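Local atomic coordinates of arylsulfatase (Pseudoalteromonas sp. MB47, PDB entry 7AJ0), a protein that probably hydrolyses sulfate esters of the polysaccharide fucoidan in an exo-acting manner, at a calcium-bearing sulfatase site, and assembles as a hexamer. Residues L55-D60 against D300-L305; G68-G73 against P356-W361; D84-E89 against T318-T323; Y177-V182 against S267-H272. All blocks are in the same frame, centred on the assembly; numbering follows the deposited sequence.

Contact 1: residues L55-D60 against D300-L305. With CA (calcium ion), chain G.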
loop_
_atom_site.group_PDB
_atom_site.type_symbol
_atom_site.label_atom_id
_atom_site.label_comp_id
_atom_site.label_asym_id
_atom_site.label_seq_id
_atom_site.Cartn_x
_atom_site.Cartn_y
_atom_site.Cartn_z
ATOM N N LEU A 55 -15.033 -21.751 39.415
ATOM C CA LEU A 55 -13.966 -22.323 38.609
ATOM C C LEU A 55 -13.811 -21.453 37.373
ATOM O O LEU A 55 -14.739 -21.353 36.563
ATOM C CB LEU A 55 -14.276 -23.771 38.221
ATOM C CG LEU A 55 -13.284 -24.442 37.273
ATOM C CD1 LEU A 55 -11.921 -24.605 37.924
ATOM C CD2 LEU A 55 -13.829 -25.789 36.810
ATOM N N VAL A 56 -12.662 -20.802 37.250
ATOM C CA VAL A 56 -12.353 -19.966 36.097
ATOM C C VAL A 56 -11.374 -20.740 35.225
ATOM O O VAL A 56 -10.218 -20.948 35.607
ATOM C CB VAL A 56 -11.776 -18.607 36.516
ATOM C CG1 VAL A 56 -11.555 -17.729 35.290
ATOM C CG2 VAL A 56 -12.694 -17.921 37.514
ATOM N N LEU A 57 -11.838 -21.187 34.060
ATOM C CA LEU A 57 -10.988 -21.857 33.082
ATOM C C LEU A 57 -10.435 -20.793 32.140
ATOM O O LEU A 57 -11.172 -20.234 31.319
ATOM C CB LEU A 57 -11.769 -22.918 32.314
ATOM C CG LEU A 57 -12.338 -24.068 33.144
ATOM C CD1 LEU A 57 -13.245 -24.941 32.289
ATOM C CD2 LEU A 57 -11.215 -24.888 33.754
ATOM N N LEU A 58 -9.146 -20.509 32.263
ATOM C CA LEU A 58 -8.501 -19.418 31.542
ATOM C C LEU A 58 -7.546 -20.023 30.520
ATOM O O LEU A 58 -6.472 -20.515 30.877
ATOM C CB LEU A 58 -7.774 -18.497 32.514
ATOM C CG LEU A 58 -7.264 -17.163 31.978
ATOM C CD1 LEU A 58 -8.405 -16.282 31.496
ATOM C CD2 LEU A 58 -6.463 -16.464 33.067
ATOM N N VAL A 59 -7.943 -19.992 29.257
ATOM C CA VAL A 59 -7.097 -20.459 28.166
ATOM C C VAL A 59 -6.237 -19.299 27.686
ATOM O O VAL A 59 -6.675 -18.143 27.672
ATOM C CB VAL A 59 -7.945 -21.041 27.020
ATOM C CG1 VAL A 59 -7.049 -21.702 25.985
ATOM C CG2 VAL A 59 -8.955 -22.033 27.567
ATOM N N ASP A 60 -5.008 -19.606 27.286
ATOM C CA ASP A 60 -4.037 -18.591 26.904
ATOM C C ASP A 60 -4.088 -18.359 25.400
ATOM O O ASP A 60 -4.006 -19.310 24.616
ATOM C CB ASP A 60 -2.633 -19.023 27.336
ATOM C CG ASP A 60 -1.640 -17.877 27.351
ATOM O OD1 ASP A 60 -2.030 -16.740 27.026
ATOM O OD2 ASP A 60 -0.464 -18.116 27.693
ATOM N N ASP A 300 -10.426 -31.568 26.276
ATOM C CA ASP A 300 -10.539 -32.784 27.075
ATOM C C ASP A 300 -10.340 -32.487 28.556
ATOM O O ASP A 300 -11.067 -33.015 29.404
ATOM C CB ASP A 300 -9.525 -33.825 26.602
ATOM C CG ASP A 300 -9.973 -34.549 25.345
ATOM O OD1 ASP A 300 -11.099 -34.289 24.870
ATOM O OD2 ASP A 300 -9.197 -35.382 24.833
ATOM N N ILE A 301 -9.356 -31.649 28.887
ATOM C CA ILE A 301 -9.130 -31.292 30.284
ATOM C C ILE A 301 -10.345 -30.563 30.843
ATOM O O ILE A 301 -10.765 -30.808 31.980
ATOM C CB ILE A 301 -7.843 -30.457 30.418
ATOM C CG1 ILE A 301 -6.624 -31.341 30.137
ATOM C CG2 ILE A 301 -7.748 -29.831 31.799
ATOM C CD1 ILE A 301 -5.341 -30.571 29.878
ATOM N N THR A 302 -10.935 -29.666 30.048
ATOM C CA THR A 302 -12.166 -29.000 30.459
ATOM C C THR A 302 -13.242 -30.014 30.828
ATOM O O THR A 302 -13.895 -29.895 31.871
ATOM C CB THR A 302 -12.661 -28.083 29.337
ATOM O OG1 THR A 302 -11.711 -27.031 29.120
ATOM C CG2 THR A 302 -14.021 -27.485 29.686
ATOM N N GLY A 303 -13.441 -31.025 29.980
ATOM C CA GLY A 303 -14.429 -32.042 30.280
ATOM C C GLY A 303 -14.089 -32.866 31.505
ATOM O O GLY A 303 -14.988 -33.275 32.247
ATOM N N GLU A 304 -12.799 -33.119 31.736
ATOM C CA GLU A 304 -12.396 -33.885 32.910
ATOM C C GLU A 304 -12.698 -33.121 34.196
ATOM O O GLU A 304 -13.138 -33.715 35.187
ATOM C CB GLU A 304 -10.908 -34.228 32.825
ATOM C CG GLU A 304 -10.555 -35.243 31.738
ATOM C CD GLU A 304 -9.077 -35.224 31.369
ATOM O OE1 GLU A 304 -8.284 -34.612 32.115
ATOM O OE2 GLU A 304 -8.709 -35.815 30.327
ATOM N N LEU A 305 -12.474 -31.806 34.198
ATOM C CA LEU A 305 -12.765 -31.012 35.388
ATOM C C LEU A 305 -14.266 -30.915 35.632
ATOM O O LEU A 305 -14.717 -30.951 36.783
ATOM C CB LEU A 305 -12.148 -29.622 35.249
ATOM C CG LEU A 305 -10.619 -29.573 35.258
ATOM C CD1 LEU A 305 -10.114 -28.154 35.026
ATOM C CD2 LEU A 305 -10.077 -30.126 36.568
HETATM CA CA CA G . -2.143 -14.586 26.730
#
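Leu57 reaches from strand 55-59 into helix 300-305 with both methyl branches, each meeting a different residue. Its CD1 lies 3.7 Å from Thr302 CG2, while its CD2 lies 3.7 Å from Leu305 CD1, the two leucine side chains running alongside one another and pointing opposite ways. Turned anti to the carbonyl carbon (chi1 -62°), CG of Leu57 aims this fork at the helix. Two residues earlier, on the same face of the strand, Leu55 adds a looser touch, CD2 to Leu305 CB at 4.5 Å. Thr302 offers its methyl here, while its OG1 is hydrogen-bonded to Val298 O, one turn earlier in the helix. Phe322 of the adjoining strand and Phe268 also lie against Thr302. Strand and helix axes run almost exactly antiparallel (174°), 10.9 Å apart, as expected where a sheet takes a helical layer on its face. Past the strand's C-terminal end, Asp60 OD1 binds calcium at 2.2 Å, while OD2 forms a salt bridge with Lys157. Asp61, Cys102, Asp325 and Asn326 share the metal; by its sequence setting, Cys102 probably marks the position that sulfatases oxidise to formylglycine. An apolar strand-helix layer ending in a metal-binding aspartate is characteristic of the alkaline-phosphatase-like α/β/α fold.

Contact 2: residues G68-G73 against P356-W361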
loop_
_atom_site.group_PDB
_atom_site.type_symbol
_atom_site.label_atom_id
_atom_site.label_comp_id
_atom_site.label_asym_id
_atom_site.label_seq_id
_atom_site.Cartn_x
_atom_site.Cartn_y
_atom_site.Cartn_z
ATOM N N GLY A 68 -15.918 -24.372 18.590
ATOM C CA GLY A 68 -16.878 -24.624 17.530
ATOM C C GLY A 68 -18.159 -23.830 17.693
ATOM O O GLY A 68 -18.749 -23.372 16.711
ATOM N N VAL A 69 -18.611 -23.653 18.937
ATOM C CA VAL A 69 -19.851 -22.929 19.194
ATOM C C VAL A 69 -19.726 -21.442 18.914
ATOM O O VAL A 69 -20.748 -20.750 18.842
ATOM C CB VAL A 69 -20.294 -23.197 20.649
ATOM C CG1 VAL A 69 -19.395 -22.462 21.629
ATOM C CG2 VAL A 69 -21.744 -22.806 20.842
ATOM N N TYR A 70 -18.508 -20.934 18.740
ATOM C CA TYR A 70 -18.285 -19.557 18.324
ATOM C C TYR A 70 -18.033 -19.424 16.827
ATOM O O TYR A 70 -17.787 -18.311 16.351
ATOM C CB TYR A 70 -17.096 -18.953 19.080
ATOM C CG TYR A 70 -17.424 -18.397 20.445
ATOM C CD1 TYR A 70 -17.835 -17.080 20.596
ATOM C CD2 TYR A 70 -17.304 -19.181 21.582
ATOM C CE1 TYR A 70 -18.127 -16.564 21.840
ATOM C CE2 TYR A 70 -17.594 -18.674 22.832
ATOM C CZ TYR A 70 -18.004 -17.365 22.955
ATOM O OH TYR A 70 -18.294 -16.857 24.198
ATOM N N GLY A 71 -18.071 -20.522 16.080
ATOM C CA GLY A 71 -17.842 -20.490 14.653
ATOM C C GLY A 71 -16.528 -21.075 14.184
ATOM O O GLY A 71 -16.159 -20.863 13.022
ATOM N N GLY A 72 -15.810 -21.793 15.043
ATOM C CA GLY A 72 -14.589 -22.459 14.641
ATOM C C GLY A 72 -14.678 -23.966 14.779
ATOM O O GLY A 72 -15.396 -24.625 14.020
ATOM N N GLY A 73 -13.955 -24.519 15.749
ATOM C CA GLY A 73 -13.976 -25.945 16.004
ATOM C C GLY A 73 -13.732 -26.787 14.771
ATOM O O GLY A 73 -12.649 -26.743 14.184
ATOM N N PRO A 356 -13.511 -15.197 23.829
ATOM C CA PRO A 356 -14.594 -16.111 24.212
ATOM C C PRO A 356 -14.920 -15.980 25.689
ATOM O O PRO A 356 -14.049 -15.721 26.522
ATOM C CB PRO A 356 -14.030 -17.503 23.895
ATOM C CG PRO A 356 -12.801 -17.270 23.071
ATOM C CD PRO A 356 -12.282 -15.919 23.455
ATOM N N GLY A 357 -16.197 -16.178 26.007
ATOM C CA GLY A 357 -16.649 -16.120 27.382
ATOM C C GLY A 357 -17.900 -16.936 27.621
ATOM O O GLY A 357 -18.958 -16.640 27.058
ATOM N N ILE A 358 -17.798 -17.967 28.455
ATOM C CA ILE A 358 -18.901 -18.884 28.708
ATOM C C ILE A 358 -19.124 -18.964 30.209
ATOM O O ILE A 358 -18.171 -19.141 30.975
ATOM C CB ILE A 358 -18.626 -20.288 28.135
ATOM C CG1 ILE A 358 -18.399 -20.214 26.627
ATOM C CG2 ILE A 358 -19.783 -21.229 28.459
ATOM C CD1 ILE A 358 -17.692 -21.429 26.064
ATOM N N ALA A 359 -20.381 -18.837 30.625
ATOM C CA ALA A 359 -20.777 -18.987 32.018
ATOM C C ALA A 359 -21.711 -20.184 32.116
ATOM O O ALA A 359 -22.745 -20.224 31.441
ATOM C CB ALA A 359 -21.456 -17.720 32.540
ATOM N N TYR A 360 -21.341 -21.160 32.944
ATOM C CA TYR A 360 -22.137 -22.361 33.165
ATOM C C TYR A 360 -22.363 -22.534 34.658
ATOM O O TYR A 360 -21.410 -22.481 35.443
ATOM C CB TYR A 360 -21.444 -23.598 32.583
ATOM C CG TYR A 360 -22.150 -24.899 32.888
ATOM C CD1 TYR A 360 -23.173 -25.363 32.074
ATOM C CD2 TYR A 360 -21.789 -25.666 33.989
ATOM C CE1 TYR A 360 -23.821 -26.550 32.349
ATOM C CE2 TYR A 360 -22.431 -26.855 34.273
ATOM C CZ TYR A 360 -23.447 -27.292 33.450
ATOM O OH TYR A 360 -24.092 -28.475 33.725
ATOM N N TRP A 361 -23.621 -22.738 35.051
ATOM C CA TRP A 361 -23.958 -22.955 36.459
ATOM C C TRP A 361 -25.216 -23.819 36.495
ATOM O O TRP A 361 -26.326 -23.318 36.290
ATOM C CB TRP A 361 -24.154 -21.635 37.191
ATOM C CG TRP A 361 -24.067 -21.747 38.696
ATOM C CD1 TRP A 361 -24.177 -22.885 39.443
ATOM C CD2 TRP A 361 -23.853 -20.677 39.626
ATOM N NE1 TRP A 361 -24.047 -22.590 40.778
ATOM C CE2 TRP A 361 -23.843 -21.243 40.918
ATOM C CE3 TRP A 361 -23.666 -19.298 39.493
ATOM C CZ2 TRP A 361 -23.657 -20.476 42.067
ATOM C CZ3 TRP A 361 -23.479 -18.538 40.635
ATOM C CH2 TRP A 361 -23.477 -19.129 41.906
#
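Tyr70 joins a glycine-rich loop to Gly357 of strand 354-360 through a buried side-chain-to-backbone hydrogen bond backed by apolar packing, near the N-terminal end of the strand. Gly357 N donates to Tyr70 OH at 2.9 Å along a nearly straight path, 169° at the hydrogen. The same hydroxyl is bonded to Leu93 O of strand 91-97, so a single oxygen bridges two neighbouring antiparallel strands, themselves paired through backbone hydrogen bonding of Gly357 with Leu93 and of Ala359 with Leu91. Around the ring the partners come from different sides. Pro356 lays CB over one face, 3.9 Å from Tyr70 CE2, whereas Ile358 brings CG1 up to the edge near the ring plane, 4.2 Å from the same CE2. Here the central sheet of the sulfatase, an alkaline-phosphatase-like fold, receives the loop that links strand 53-59 to helix 81-88, and the side chain of Pro356 lies about 11 Å from the bound calcium. Further out, Trp64 meets the tyrosine edge-to-face and Arg92 makes a cation-pi contact with it, so the ring's orientation is fixed by more than its hydroxyl. The loop owes its shape to a tight 3-10 turn at 68-70, closed by Gly71 N to Gly68 O at 3.0 Å, and to the positive phi of Gly71 (108°), an angle suited to glycine. On the strand side, Pro356 O accepts a hydrogen bond from Thr323 OG1 of the adjacent strand 318-324.

Contact 3: residues D84-E89 against T318-T323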
loop_
_atom_site.group_PDB
_atom_site.type_symbol
_atom_site.label_atom_id
_atom_site.label_comp_id
_atom_site.label_asym_id
_atom_site.label_seq_id
_atom_site.Cartn_x
_atom_site.Cartn_y
_atom_site.Cartn_z
ATOM N N ASP A 84 -18.192 -26.740 23.804
ATOM C CA ASP A 84 -19.486 -26.481 23.182
ATOM C C ASP A 84 -20.622 -26.818 24.138
ATOM O O ASP A 84 -21.629 -26.102 24.198
ATOM C CB ASP A 84 -19.621 -27.287 21.888
ATOM C CG ASP A 84 -18.671 -26.811 20.799
ATOM O OD1 ASP A 84 -17.922 -25.840 21.041
ATOM O OD2 ASP A 84 -18.673 -27.409 19.700
ATOM N N LYS A 85 -20.473 -27.901 24.904
ATOM C CA LYS A 85 -21.545 -28.336 25.791
ATOM C C LYS A 85 -21.706 -27.384 26.972
ATOM O O LYS A 85 -22.829 -27.134 27.423
ATOM C CB LYS A 85 -21.271 -29.763 26.262
ATOM C CG LYS A 85 -22.458 -30.448 26.913
ATOM C CD LYS A 85 -22.213 -31.943 27.072
ATOM C CE LYS A 85 -23.323 -32.613 27.876
ATOM N NZ LYS A 85 -24.657 -32.519 27.213
ATOM N N LEU A 86 -20.598 -26.832 27.479
ATOM C CA LEU A 86 -20.701 -25.790 28.495
ATOM C C LEU A 86 -21.528 -24.613 27.986
ATOM O O LEU A 86 -22.388 -24.087 28.702
ATOM C CB LEU A 86 -19.313 -25.305 28.913
ATOM C CG LEU A 86 -18.517 -26.113 29.936
ATOM C CD1 LEU A 86 -17.183 -25.422 30.225
ATOM C CD2 LEU A 86 -19.298 -26.315 31.224
ATOM N N ALA A 87 -21.284 -24.190 26.744
ATOM C CA ALA A 87 -21.984 -23.032 26.203
ATOM C C ALA A 87 -23.450 -23.348 25.924
ATOM O O ALA A 87 -24.339 -22.557 26.256
ATOM C CB ALA A 87 -21.288 -22.553 24.927
ATOM N N ASN A 88 -23.722 -24.498 25.304
ATOM C CA ASN A 88 -25.094 -24.813 24.922
ATOM C C ASN A 88 -25.962 -25.123 26.134
ATOM O O ASN A 88 -27.179 -24.906 26.096
ATOM C CB ASN A 88 -25.108 -25.987 23.943
ATOM C CG ASN A 88 -24.502 -25.629 22.598
ATOM O OD1 ASN A 88 -24.528 -24.470 22.182
ATOM N ND2 ASN A 88 -23.957 -26.625 21.911
ATOM N N GLU A 89 -25.369 -25.632 27.209
ATOM C CA GLU A 89 -26.083 -25.862 28.457
ATOM C C GLU A 89 -25.926 -24.704 29.430
ATOM O O GLU A 89 -26.295 -24.833 30.601
ATOM C CB GLU A 89 -25.603 -27.165 29.097
ATOM C CG GLU A 89 -26.017 -28.391 28.307
ATOM C CD GLU A 89 -25.222 -29.623 28.673
ATOM O OE1 GLU A 89 -24.441 -29.568 29.647
ATOM O OE2 GLU A 89 -25.377 -30.647 27.978
ATOM N N THR A 318 -21.313 -24.671 41.816
ATOM C CA THR A 318 -20.068 -24.218 41.215
ATOM C C THR A 318 -20.374 -23.394 39.975
ATOM O O THR A 318 -20.978 -23.897 39.023
ATOM C CB THR A 318 -19.164 -25.403 40.852
ATOM O OG1 THR A 318 -18.903 -26.187 42.022
ATOM C CG2 THR A 318 -17.850 -24.909 40.269
ATOM N N LEU A 319 -19.962 -22.131 39.995
ATOM C CA LEU A 319 -19.982 -21.297 38.801
ATOM C C LEU A 319 -18.737 -21.601 37.976
ATOM O O LEU A 319 -17.614 -21.482 38.476
ATOM C CB LEU A 319 -20.036 -19.824 39.191
ATOM C CG LEU A 319 -19.816 -18.791 38.087
ATOM C CD1 LEU A 319 -20.857 -18.936 36.987
ATOM C CD2 LEU A 319 -19.834 -17.388 38.684
ATOM N N ILE A 320 -18.933 -22.015 36.725
ATOM C CA ILE A 320 -17.836 -22.301 35.809
ATOM C C ILE A 320 -17.788 -21.190 34.771
ATOM O O ILE A 320 -18.772 -20.948 34.061
ATOM C CB ILE A 320 -17.988 -23.673 35.135
ATOM C CG1 ILE A 320 -18.055 -24.779 36.188
ATOM C CG2 ILE A 320 -16.825 -23.925 34.178
ATOM C CD1 ILE A 320 -18.164 -26.180 35.608
ATOM N N ILE A 321 -16.644 -20.519 34.680
ATOM C CA ILE A 321 -16.403 -19.483 33.683
ATOM C C ILE A 321 -15.261 -19.955 32.795
ATOM O O ILE A 321 -14.168 -20.264 33.288
ATOM C CB ILE A 321 -16.077 -18.128 34.331
ATOM C CG1 ILE A 321 -17.329 -17.559 35.002
ATOM C CG2 ILE A 321 -15.533 -17.160 33.289
ATOM C CD1 ILE A 321 -17.088 -16.305 35.821
ATOM N N PHE A 322 -15.519 -20.025 31.493
ATOM C CA PHE A 322 -14.523 -20.395 30.493
ATOM C C PHE A 322 -14.233 -19.158 29.654
ATOM O O PHE A 322 -15.150 -18.579 29.063
ATOM C CB PHE A 322 -15.029 -21.546 29.623
ATOM C CG PHE A 322 -14.049 -21.989 28.574
ATOM C CD1 PHE A 322 -13.983 -21.338 27.355
ATOM C CD2 PHE A 322 -13.200 -23.058 28.806
ATOM C CE1 PHE A 322 -13.083 -21.742 26.389
ATOM C CE2 PHE A 322 -12.298 -23.466 27.843
ATOM C CZ PHE A 322 -12.240 -22.807 26.633
ATOM N N THR A 323 -12.970 -18.751 29.605
ATOM C CA THR A 323 -12.620 -17.512 28.926
ATOM C C THR A 323 -11.155 -17.561 28.510
ATOM O O THR A 323 -10.444 -18.535 28.764
ATOM C CB THR A 323 -12.907 -16.299 29.823
ATOM O OG1 THR A 323 -12.708 -15.088 29.083
ATOM C CG2 THR A 323 -11.990 -16.290 31.035
#
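Asp84 OD1 is gripped by both Val69 N and Thr80 OG1, and this polar hold ties the loop carrying Val69, and Thr80 just ahead of helix 81-88, to the turn from which Leu86 reaches Ile320 and Phe322. The contact itself is entirely apolar and rests on one methyl group. Leu86 CD1 stands 4.2 Å from Ile320 CG2 and, more loosely, 4.5 Å from Phe322 CB, so it settles between two residues that project from the same face of strand 318-323. The extended second torsion of the leucine (chi2 -179°) makes CD1 its leading branch. On the strand, Ile320 answers with CG2, the branch lying anti to its own backbone N, while Phe322 offers the root of its side chain rather than its ring. Ile321, between them, directs its side chain to the other face of the sheet. The helical turn that carries Leu86 is regular, with Asn88 N bonded to Asp84 O at 2.9 Å and Glu89 N to Lys85 O at 3.0 Å; the helix ends at Asn88. Leu86 is one of several residues holding the helix to the sheet, Ala87 meeting Ile358 of the next strand. The ring of Phe322 turns instead to Leu57 and Val59 of the parallel strand 53-59. Leu86 also touches Tyr360 of the antiparallel strand 354-360 and Thr302 of helix 290-311, so it lies between helix 290-311 and the adjoining strands 318-324 and 354-360.

Contact 4: residues Y177-V182 against S267-H272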
loop_
_atom_site.group_PDB
_atom_site.type_symbol
_atom_site.label_atom_id
_atom_site.label_comp_id
_atom_site.label_asym_id
_atom_site.label_seq_id
_atom_site.Cartn_x
_atom_site.Cartn_y
_atom_site.Cartn_z
ATOM N N TYR A 177 0.503 -23.394 41.880
ATOM C CA TYR A 177 1.238 -24.459 41.205
ATOM C C TYR A 177 1.196 -24.152 39.715
ATOM O O TYR A 177 0.139 -24.287 39.092
ATOM C CB TYR A 177 0.627 -25.825 41.501
ATOM C CG TYR A 177 1.445 -26.980 40.962
ATOM C CD1 TYR A 177 1.538 -27.213 39.597
ATOM C CD2 TYR A 177 2.125 -27.836 41.818
ATOM C CE1 TYR A 177 2.287 -28.259 39.099
ATOM C CE2 TYR A 177 2.876 -28.890 41.327
ATOM C CZ TYR A 177 2.951 -29.095 39.967
ATOM O OH TYR A 177 3.692 -30.136 39.466
ATOM N N GLY A 178 2.325 -23.748 39.149
ATOM C CA GLY A 178 2.354 -23.529 37.710
ATOM C C GLY A 178 3.556 -22.700 37.290
ATOM O O GLY A 178 4.602 -22.725 37.940
ATOM N N LEU A 179 3.371 -21.972 36.191
ATOM C CA LEU A 179 4.460 -21.251 35.552
ATOM C C LEU A 179 4.556 -19.841 36.112
ATOM O O LEU A 179 3.601 -19.066 35.970
ATOM C CB LEU A 179 4.243 -21.180 34.049
ATOM C CG LEU A 179 4.033 -22.467 33.255
ATOM C CD1 LEU A 179 2.654 -23.059 33.478
ATOM C CD2 LEU A 179 4.263 -22.191 31.769
ATOM N N PRO A 180 5.667 -19.465 36.750
ATOM C CA PRO A 180 5.852 -18.040 37.076
ATOM C C PRO A 180 5.777 -17.132 35.861
ATOM O O PRO A 180 5.208 -16.040 35.945
ATOM C CB PRO A 180 7.243 -18.012 37.731
ATOM C CG PRO A 180 7.406 -19.372 38.314
ATOM C CD PRO A 180 6.707 -20.314 37.365
ATOM N N SER A 181 6.333 -17.554 34.733
ATOM C CA SER A 181 6.409 -16.717 33.531
ATOM C C SER A 181 5.403 -17.269 32.481
ATOM O O SER A 181 4.216 -17.111 32.673
ATOM C CB SER A 181 7.838 -16.662 33.004
ATOM O OG SER A 181 8.297 -17.926 32.590
ATOM N N VAL A 182 5.897 -17.927 31.442
ATOM C CA VAL A 182 5.057 -18.230 30.279
ATOM C C VAL A 182 5.706 -19.350 29.485
ATOM O O VAL A 182 6.904 -19.589 29.593
ATOM C CB VAL A 182 4.843 -16.951 29.425
ATOM C CG1 VAL A 182 6.189 -16.404 28.932
ATOM C CG2 VAL A 182 3.907 -17.211 28.258
ATOM N N SER A 267 -5.358 -22.025 34.909
ATOM C CA SER A 267 -4.768 -21.187 33.867
ATOM C C SER A 267 -3.932 -22.072 32.948
ATOM O O SER A 267 -2.748 -22.300 33.190
ATOM C CB SER A 267 -3.935 -20.070 34.511
ATOM O OG SER A 267 -3.246 -19.299 33.543
ATOM N N PHE A 268 -4.563 -22.568 31.884
ATOM C CA PHE A 268 -3.857 -23.400 30.924
ATOM C C PHE A 268 -2.590 -22.704 30.443
ATOM O O PHE A 268 -2.551 -21.479 30.290
ATOM C CB PHE A 268 -4.733 -23.701 29.703
ATOM C CG PHE A 268 -5.943 -24.531 29.996
ATOM C CD1 PHE A 268 -5.874 -25.912 29.964
ATOM C CD2 PHE A 268 -7.159 -23.932 30.269
ATOM C CE1 PHE A 268 -6.989 -26.679 30.219
ATOM C CE2 PHE A 268 -8.279 -24.696 30.525
ATOM C CZ PHE A 268 -8.193 -26.070 30.498
ATOM N N SER A 269 -1.547 -23.496 30.192
ATOM C CA SER A 269 -0.409 -22.980 29.441
ATOM C C SER A 269 -0.759 -22.841 27.964
ATOM O O SER A 269 -0.335 -21.887 27.302
ATOM C CB SER A 269 0.804 -23.889 29.610
ATOM O OG SER A 269 1.865 -23.463 28.770
ATOM N N LYS A 270 -1.528 -23.783 27.430
ATOM C CA LYS A 270 -1.990 -23.685 26.052
ATOM C C LYS A 270 -2.971 -22.526 25.913
ATOM O O LYS A 270 -3.659 -22.160 26.869
ATOM C CB LYS A 270 -2.639 -24.998 25.626
ATOM C CG LYS A 270 -1.648 -26.133 25.453
ATOM C CD LYS A 270 -2.314 -27.491 25.608
ATOM C CE LYS A 270 -1.308 -28.618 25.402
ATOM N NZ LYS A 270 -0.150 -28.531 26.339
ATOM N N ILE A 271 -3.044 -21.937 24.709
ATOM C CA ILE A 271 -2.324 -22.369 23.524
ATOM C C ILE A 271 -1.182 -21.411 23.177
ATOM O O ILE A 271 -0.964 -21.078 22.012
ATOM C CB ILE A 271 -3.283 -22.489 22.309
ATOM C CG1 ILE A 271 -3.998 -21.155 22.057
ATOM C CG2 ILE A 271 -4.303 -23.591 22.540
ATOM C CD1 ILE A 271 -4.781 -21.124 20.766
ATOM N N HIS A 272 -0.464 -20.956 24.199
ATOM C CA HIS A 272 0.699 -20.111 23.975
ATOM C C HIS A 272 1.785 -20.895 23.244
ATOM O O HIS A 272 1.955 -22.100 23.447
ATOM C CB HIS A 272 1.241 -19.590 25.305
ATOM C CG HIS A 272 1.971 -18.287 25.196
ATOM N ND1 HIS A 272 3.199 -18.168 24.582
ATOM C CD2 HIS A 272 1.646 -17.047 25.633
ATOM C CE1 HIS A 272 3.598 -16.910 24.642
ATOM N NE2 HIS A 272 2.673 -16.209 25.273
#
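Neither backbone is regular where Val182 and His272 meet: residues 177-182 turn a corner at Gly178, and residues 267-272 leave strand 262-267 as a loop. Gly178 has phi 163°, where a CB would press on the preceding carbonyl oxygen. In the second segment the peptide bond before Ile271 is cis, an uncommon choice ahead of a residue other than proline, and His272 N closes a turn onto Ser269 O at 3.2 Å. Against this frame Val182 sets CG2 squarely over one face of the imidazole of His272. The methyl stands 3.5 Å from the ring centroid and 14° off its normal, a CH-pi contact in which His272 NE2 is the nearest ring atom, 3.4 Å from Val182 CG2. Placed anti to the backbone N, that branch goes to the histidine, while CG1 takes the crowded position between N and the carbonyl carbon. Nearby, Leu179 CD2 lies 4.0 Å from Ser269 OG, a van der Waals touch; the serine hydroxyl itself is hydrogen-bonded to Gln183 OE1. The His272 side chain is about 5 Å from the calcium and touches Asp60, Asp61 and Lys345. A methyl pressed on its face can thus limit the tilt of the imidazole without occupying either nitrogen, consistent with second-shell support of the metal site.

How the contacts relate
All four contacts are buried; none is a surface contact. Contacts 1 and 3 are apolar helix-on-sheet seams, and their strands are parallel neighbours joined by probable backbone bonds such as Leu57 N to Ile321 O, 2.6 Å. Contact 2 extends the same sheet, its strand 354-360 pairing antiparallel with strand 318-324 of contact 3, but there a loop tyrosine brings a hydrogen bond into the interface. Contact 4 joins two loops, with a methyl-on-imidazole arrangement in place of strand packing. It meets contact 1 through probable backbone bonds from Asp60 to Lys270 and Ile271. Contacts 1 and 4 thus come nearest to calcium though both are apolar across their segments, whereas the one cross-segment hydrogen bond belongs to contact 2.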